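Local coordinates for protein tannase (Fusobacterium nucleatum subsp. nucleatum ATCC 25586, PDB 6YQ4) that probably hydrolyses ester bonds in gallotannins, detoxifying these plant polyphenols for the bacterium, and carries a bound magnesium ion, at residues 49-54 with 151-156; 145-150 with 156-161. One frame throughout, in Å; residues are numbered along the deposited sequence.

Contact 1 (49-54 with 151-156). With MG (magnesium ion), chain E.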
loop_
_atom_site.group_PDB
_atom_site.type_symbol
_atom_site.label_atom_id
_atom_site.label_comp_id
_atom_site.label_asym_id
_atom_site.label_seq_id
_atom_site.Cartn_x
_atom_site.Cartn_y
_atom_site.Cartn_z
ATOM N N MET A 49 -0.903 -18.354 7.483
ATOM C CA MET A 49 -2.130 -17.683 7.072
ATOM C C MET A 49 -3.344 -18.233 7.817
ATOM O O MET A 49 -3.462 -19.443 8.028
ATOM C CB MET A 49 -2.326 -17.834 5.570
ATOM C CG MET A 49 -3.677 -17.426 5.061
ATOM S SD MET A 49 -3.699 -17.468 3.246
ATOM C CE MET A 49 -3.058 -19.116 2.929
ATOM N N ASN A 50 -4.254 -17.333 8.193
ATOM C CA ASN A 50 -5.526 -17.677 8.818
ATOM C C ASN A 50 -6.632 -17.615 7.779
ATOM O O ASN A 50 -6.752 -16.617 7.056
ATOM C CB ASN A 50 -5.877 -16.711 9.948
ATOM C CG ASN A 50 -4.929 -16.799 11.105
ATOM O OD1 ASN A 50 -4.347 -17.846 11.359
ATOM N ND2 ASN A 50 -4.772 -15.695 11.825
ATOM N N ILE A 51 -7.459 -18.652 7.733
ATOM C CA ILE A 51 -8.588 -18.725 6.813
ATOM C C ILE A 51 -9.871 -18.841 7.625
ATOM O O ILE A 51 -9.990 -19.721 8.483
ATOM C CB ILE A 51 -8.446 -19.905 5.842
ATOM C CG1 ILE A 51 -7.238 -19.695 4.930
ATOM C CG2 ILE A 51 -9.727 -20.084 5.041
ATOM C CD1 ILE A 51 -7.072 -20.821 3.926
ATOM N N TYR A 52 -10.819 -17.947 7.361
ATOM C CA TYR A 52 -12.110 -17.926 8.034
ATOM C C TYR A 52 -13.221 -18.134 7.015
ATOM O O TYR A 52 -13.267 -17.446 5.986
ATOM C CB TYR A 52 -12.308 -16.610 8.767
ATOM C CG TYR A 52 -11.187 -16.305 9.720
ATOM C CD1 TYR A 52 -11.047 -17.020 10.906
ATOM C CD2 TYR A 52 -10.251 -15.318 9.432
ATOM C CE1 TYR A 52 -10.026 -16.745 11.786
ATOM C CE2 TYR A 52 -9.230 -15.037 10.307
ATOM C CZ TYR A 52 -9.127 -15.750 11.485
ATOM O OH TYR A 52 -8.104 -15.472 12.351
ATOM N N ILE A 53 -14.109 -19.080 7.292
ATOM C CA ILE A 53 -15.195 -19.385 6.367
ATOM C C ILE A 53 -16.532 -19.308 7.100
ATOM O O ILE A 53 -16.677 -19.906 8.181
ATOM C CB ILE A 53 -14.995 -20.766 5.734
ATOM C CG1 ILE A 53 -13.574 -20.888 5.188
ATOM C CG2 ILE A 53 -16.072 -21.042 4.664
ATOM C CD1 ILE A 53 -13.372 -22.133 4.347
ATOM N N PRO A 54 -17.527 -18.597 6.564
ATOM C CA PRO A 54 -18.839 -18.557 7.228
ATOM C C PRO A 54 -19.430 -19.949 7.436
ATOM O O PRO A 54 -19.266 -20.856 6.615
ATOM C CB PRO A 54 -19.691 -17.715 6.277
ATOM C CG PRO A 54 -18.696 -16.831 5.579
ATOM C CD PRO A 54 -17.473 -17.699 5.395
ATOM N N GLU A 151 -10.212 -26.339 -5.185
ATOM C CA GLU A 151 -11.249 -27.332 -5.433
ATOM C C GLU A 151 -11.776 -27.927 -4.141
ATOM O O GLU A 151 -12.926 -28.368 -4.087
ATOM C CB GLU A 151 -10.724 -28.427 -6.356
ATOM C CG GLU A 151 -10.453 -27.903 -7.770
ATOM C CD GLU A 151 -9.897 -28.966 -8.708
ATOM O OE1 GLU A 151 -9.626 -30.101 -8.245
ATOM O OE2 GLU A 151 -9.742 -28.665 -9.914
ATOM N N VAL A 152 -10.976 -27.920 -3.082
ATOM C CA VAL A 152 -11.433 -28.481 -1.824
ATOM C C VAL A 152 -11.826 -27.403 -0.813
ATOM O O VAL A 152 -12.566 -27.703 0.138
ATOM C CB VAL A 152 -10.354 -29.431 -1.256
ATOM C CG1 VAL A 152 -9.095 -28.658 -0.854
ATOM C CG2 VAL A 152 -10.914 -30.255 -0.112
ATOM N N MET A 153 -11.393 -26.164 -1.004
ATOM C CA MET A 153 -11.710 -25.083 -0.073
ATOM C C MET A 153 -12.933 -24.308 -0.546
ATOM O O MET A 153 -13.054 -24.009 -1.740
ATOM C CB MET A 153 -10.528 -24.122 0.078
ATOM C CG MET A 153 -10.765 -22.933 1.029
ATOM S SD MET A 153 -9.328 -21.831 1.229
ATOM C CE MET A 153 -8.040 -23.070 1.367
ATOM N N PRO A 154 -13.863 -23.991 0.355
ATOM C CA PRO A 154 -15.009 -23.166 -0.040
ATOM C C PRO A 154 -14.562 -21.826 -0.604
ATOM O O PRO A 154 -13.490 -21.303 -0.278
ATOM C CB PRO A 154 -15.797 -23.000 1.270
ATOM C CG PRO A 154 -15.468 -24.229 2.059
ATOM C CD PRO A 154 -14.026 -24.560 1.708
ATOM N N GLY A 155 -15.390 -21.280 -1.475
ATOM C CA GLY A 155 -15.077 -20.023 -2.137
ATOM C C GLY A 155 -14.519 -20.227 -3.530
ATOM O O GLY A 155 -14.431 -21.338 -4.057
ATOM N N ASP A 156 -14.115 -19.112 -4.125
ATOM C CA ASP A 156 -13.654 -19.072 -5.508
ATOM C C ASP A 156 -12.316 -18.351 -5.562
ATOM O O ASP A 156 -12.265 -17.129 -5.408
ATOM C CB ASP A 156 -14.680 -18.370 -6.397
ATOM C CG ASP A 156 -14.242 -18.292 -7.853
ATOM O OD1 ASP A 156 -13.290 -19.015 -8.242
ATOM O OD2 ASP A 156 -14.867 -17.512 -8.610
HETATM MG MG MG E . -13.130 -22.961 -3.773
#
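Ile53 lies across the ring of Pro154, the two side chains meeting at about a right angle. Both branches of the isoleucine take part: CD1 sits 3.6 Å from Pro154 CD and almost as near to CG, while CG2 comes to 3.9 Å from Pro154 CB. Two residues earlier on the same face of the strand, Ile51 and Met153 reach toward each other tip to tip, with Ile51 CD1 3.5 Å from Met153 CE and 3.7 Å from Met153 SD. The methionine runs fully extended from the backbone, CG anti to N (chi1 179°), and bends only at chi3, which brings its terminal methyl against the isoleucine. No hydrogen bond crosses the contact.

Behind this apolar layer the same loop residues turn their backbone to the magnesium ion. Met153 O binds the metal at 2.3 Å and Gly155 O at 2.1 Å, so the two carbonyls flanking Pro154 converge on the ion; Asp150 completes the protein ligands with its carbonyl and a carboxylate oxygen. Gly155 makes this turn at a positive phi of 99°, with its carbonyl directed to the ion.

On the strand side, backbone hydrogen bonds hold residues 49-53 between strands 26-36 and 110-114, and Ile51 and Ile53 also rest on Ala112 and Val110. Tyr52, alternating to the other face of the sheet, packs on Leu101 and Leu105 of helix 100-106. Phe10 adds a further neighbour to Met153. The arrangement joins a strand in the antiparallel part of an alpha/beta-hydrolase sheet to the loop that follows helix 134-148, a loop folded around magnesium.

Contact 2 (145-150 with 156-161). With MG (magnesium ion), chain E.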
loop_
_atom_site.group_PDB
_atom_site.type_symbol
_atom_site.label_atom_id
_atom_site.label_comp_id
_atom_site.label_asym_id
_atom_site.label_seq_id
_atom_site.Cartn_x
_atom_site.Cartn_y
_atom_site.Cartn_z
ATOM N N TYR A 145 -1.091 -20.925 -2.698
ATOM C CA TYR A 145 -1.747 -21.871 -1.800
ATOM C C TYR A 145 -3.260 -21.856 -1.981
ATOM O O TYR A 145 -3.898 -22.914 -2.020
ATOM C CB TYR A 145 -1.382 -21.542 -0.350
ATOM C CG TYR A 145 -2.035 -22.430 0.681
ATOM C CD1 TYR A 145 -1.352 -23.526 1.215
ATOM C CD2 TYR A 145 -3.328 -22.169 1.130
ATOM C CE1 TYR A 145 -1.940 -24.341 2.142
ATOM C CE2 TYR A 145 -3.925 -22.980 2.066
ATOM C CZ TYR A 145 -3.226 -24.066 2.574
ATOM O OH TYR A 145 -3.830 -24.881 3.502
ATOM N N LEU A 146 -3.855 -20.664 -2.069
ATOM C CA LEU A 146 -5.295 -20.567 -2.301
ATOM C C LEU A 146 -5.711 -21.253 -3.593
ATOM O O LEU A 146 -6.720 -21.967 -3.614
ATOM C CB LEU A 146 -5.732 -19.112 -2.323
ATOM C CG LEU A 146 -5.545 -18.372 -1.002
ATOM C CD1 LEU A 146 -6.196 -16.996 -1.097
ATOM C CD2 LEU A 146 -6.130 -19.173 0.126
ATOM N N TYR A 147 -4.955 -21.048 -4.684
ATOM C CA TYR A 147 -5.312 -21.682 -5.960
ATOM C C TYR A 147 -5.157 -23.195 -5.895
ATOM O O TYR A 147 -6.032 -23.933 -6.361
ATOM C CB TYR A 147 -4.459 -21.117 -7.104
ATOM C CG TYR A 147 -5.009 -19.824 -7.669
ATOM C CD1 TYR A 147 -6.204 -19.807 -8.393
ATOM C CD2 TYR A 147 -4.354 -18.616 -7.458
ATOM C CE1 TYR A 147 -6.720 -18.618 -8.905
ATOM C CE2 TYR A 147 -4.858 -17.420 -7.970
ATOM C CZ TYR A 147 -6.040 -17.426 -8.689
ATOM O OH TYR A 147 -6.527 -16.235 -9.179
ATOM N N LEU A 148 -4.046 -23.672 -5.316
ATOM C CA LEU A 148 -3.804 -25.108 -5.198
ATOM C C LEU A 148 -4.934 -25.822 -4.470
ATOM O O LEU A 148 -5.249 -26.975 -4.790
ATOM C CB LEU A 148 -2.476 -25.348 -4.483
ATOM C CG LEU A 148 -2.020 -26.813 -4.438
ATOM C CD1 LEU A 148 -0.688 -27.029 -5.127
ATOM C CD2 LEU A 148 -1.933 -27.283 -3.003
ATOM N N ASN A 149 -5.564 -25.161 -3.502
ATOM C CA ASN A 149 -6.610 -25.771 -2.692
ATOM C C ASN A 149 -7.997 -25.292 -3.062
ATOM O O ASN A 149 -8.921 -25.461 -2.263
ATOM C CB ASN A 149 -6.385 -25.480 -1.213
ATOM C CG ASN A 149 -5.184 -26.165 -0.671
ATOM O OD1 ASN A 149 -5.194 -27.372 -0.457
ATOM N ND2 ASN A 149 -4.135 -25.404 -0.426
ATOM N N ASP A 150 -8.156 -24.658 -4.227
ATOM C CA ASP A 150 -9.457 -24.094 -4.582
ATOM C C ASP A 150 -10.534 -25.171 -4.622
ATOM O O ASP A 150 -11.645 -24.965 -4.119
ATOM C CB ASP A 150 -9.364 -23.366 -5.928
ATOM C CG ASP A 150 -10.581 -22.491 -6.213
ATOM O OD1 ASP A 150 -10.748 -22.064 -7.380
ATOM O OD2 ASP A 150 -11.365 -22.230 -5.274
ATOM N N ASP A 156 -14.115 -19.112 -4.125
ATOM C CA ASP A 156 -13.654 -19.072 -5.508
ATOM C C ASP A 156 -12.316 -18.351 -5.562
ATOM O O ASP A 156 -12.265 -17.129 -5.408
ATOM C CB ASP A 156 -14.680 -18.370 -6.397
ATOM C CG ASP A 156 -14.242 -18.292 -7.853
ATOM O OD1 ASP A 156 -13.290 -19.015 -8.242
ATOM O OD2 ASP A 156 -14.867 -17.512 -8.610
ATOM N N ALA A 157 -11.240 -19.097 -5.829
ATOM C CA ALA A 157 -9.906 -18.513 -5.948
ATOM C C ALA A 157 -9.762 -17.563 -7.133
ATOM O O ALA A 157 -8.778 -16.819 -7.201
ATOM C CB ALA A 157 -8.857 -19.622 -6.042
ATOM N N ASN A 158 -10.701 -17.562 -8.064
ATOM C CA ASN A 158 -10.667 -16.622 -9.174
ATOM C C ASN A 158 -11.179 -15.254 -8.796
ATOM O O ASN A 158 -11.255 -14.378 -9.666
ATOM C CB ASN A 158 -11.488 -17.156 -10.337
ATOM C CG ASN A 158 -10.957 -18.452 -10.845
ATOM O OD1 ASN A 158 -9.830 -18.509 -11.338
ATOM N ND2 ASN A 158 -11.747 -19.512 -10.724
ATOM N N LYS A 159 -11.548 -15.056 -7.529
ATOM C CA LYS A 159 -12.083 -13.788 -7.062
ATOM C C LYS A 159 -11.435 -13.410 -5.730
ATOM O O LYS A 159 -12.088 -13.274 -4.695
ATOM C CB LYS A 159 -13.605 -13.848 -6.978
ATOM C CG LYS A 159 -14.233 -13.959 -8.346
ATOM C CD LYS A 159 -15.627 -13.432 -8.376
ATOM C CE LYS A 159 -16.406 -14.139 -9.476
ATOM N NZ LYS A 159 -17.114 -13.160 -10.334
ATOM N N ILE A 160 -10.118 -13.232 -5.778
ATOM C CA ILE A 160 -9.336 -12.794 -4.631
ATOM C C ILE A 160 -9.273 -11.272 -4.651
ATOM O O ILE A 160 -8.786 -10.681 -5.619
ATOM C CB ILE A 160 -7.925 -13.405 -4.658
ATOM C CG1 ILE A 160 -7.975 -14.913 -4.387
ATOM C CG2 ILE A 160 -7.033 -12.730 -3.634
ATOM C CD1 ILE A 160 -6.627 -15.605 -4.561
ATOM N N ILE A 161 -9.747 -10.632 -3.585
ATOM C CA ILE A 161 -9.630 -9.183 -3.441
ATOM C C ILE A 161 -8.575 -8.906 -2.384
ATOM O O ILE A 161 -8.776 -9.197 -1.195
ATOM C CB ILE A 161 -10.958 -8.509 -3.075
ATOM C CG1 ILE A 161 -12.057 -8.944 -4.051
ATOM C CG2 ILE A 161 -10.779 -6.956 -3.054
ATOM C CD1 ILE A 161 -12.879 -10.123 -3.573
HETATM MG MG MG E . -13.130 -22.961 -3.773
HETATM O O HOH W 1 -8.071 -13.759 -10.586
#
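Ala157 CB packs against Tyr147 at 3.5 Å from ring atom CD1, at the centre of an apolar cluster where the end of a helix meets the lead-in to a strand. Helix 134-148 and strand 160-163 are the second and third elements of a beta-alpha-beta crossover that starts from strand 110-114, in keeping with the alpha/beta-hydrolase fold. Deeper in, Leu146 CD1 touches Ile160 CD1 at 3.8 Å, their side chains crossing at a slant, and the same Ile160 methyl lies 4.2 Å from Tyr147 CE2. Phe75 of strand 73-76 borders both Leu146 and Ile160.

Toward the polar side the contact passes from Ala157 to Asp150. Ala157 N donates to Asp150 OD2 at 3.2 Å, fairly straight at 155° but from above the carboxylate plane, and makes a weak second bond to OD1. Asp150 lays its carboxylate beside the alanine methyl, its CG trans to the main-chain nitrogen (chi1 -167°), and curls OD2 back to magnesium at 2.4 Å. Its own carbonyl O binds the ion at 2.5 Å, so this residue chelates the metal through main chain and side chain. The amide of Ala157 is thus a second-shell partner of a metal-binding oxygen, consistent with a role in positioning it.

Residues 156-159 form a type I turn opened by an Asx turn: Asp156 OD1 accepts from Asn158 N at 3.0 Å, above its carboxylate plane, and takes Asn158 ND2 on the syn lone pair of the same oxygen. At the far end of the tyrosine, the hydroxyl is hydrogen-bonded to Asp199 O; a water also donates to Tyr147 OH at 3.2 Å and, more weakly, to the carbonyl O of Asn158.

In the fold
Both contacts draw on the link between helix 134-148 and strand 160-163, and they share Asp156 and the magnesium ion. Contact 1 is mostly buried and wholly apolar across its segments, setting the link against the antiparallel part of the sheet; contact 2 runs from a buried interior near the parallel strands to a partly exposed polar turn, and adds hydrogen bonds to its packing. Their centres are about 8 Å apart, and Met49 CE, from the strand of contact 1, lies against Tyr145 on the helix of contact 2. Contact 1 supplies the metal with backbone carbonyls alone, whereas contact 2 adds a carbonyl and the only side-chain ligand from the protein.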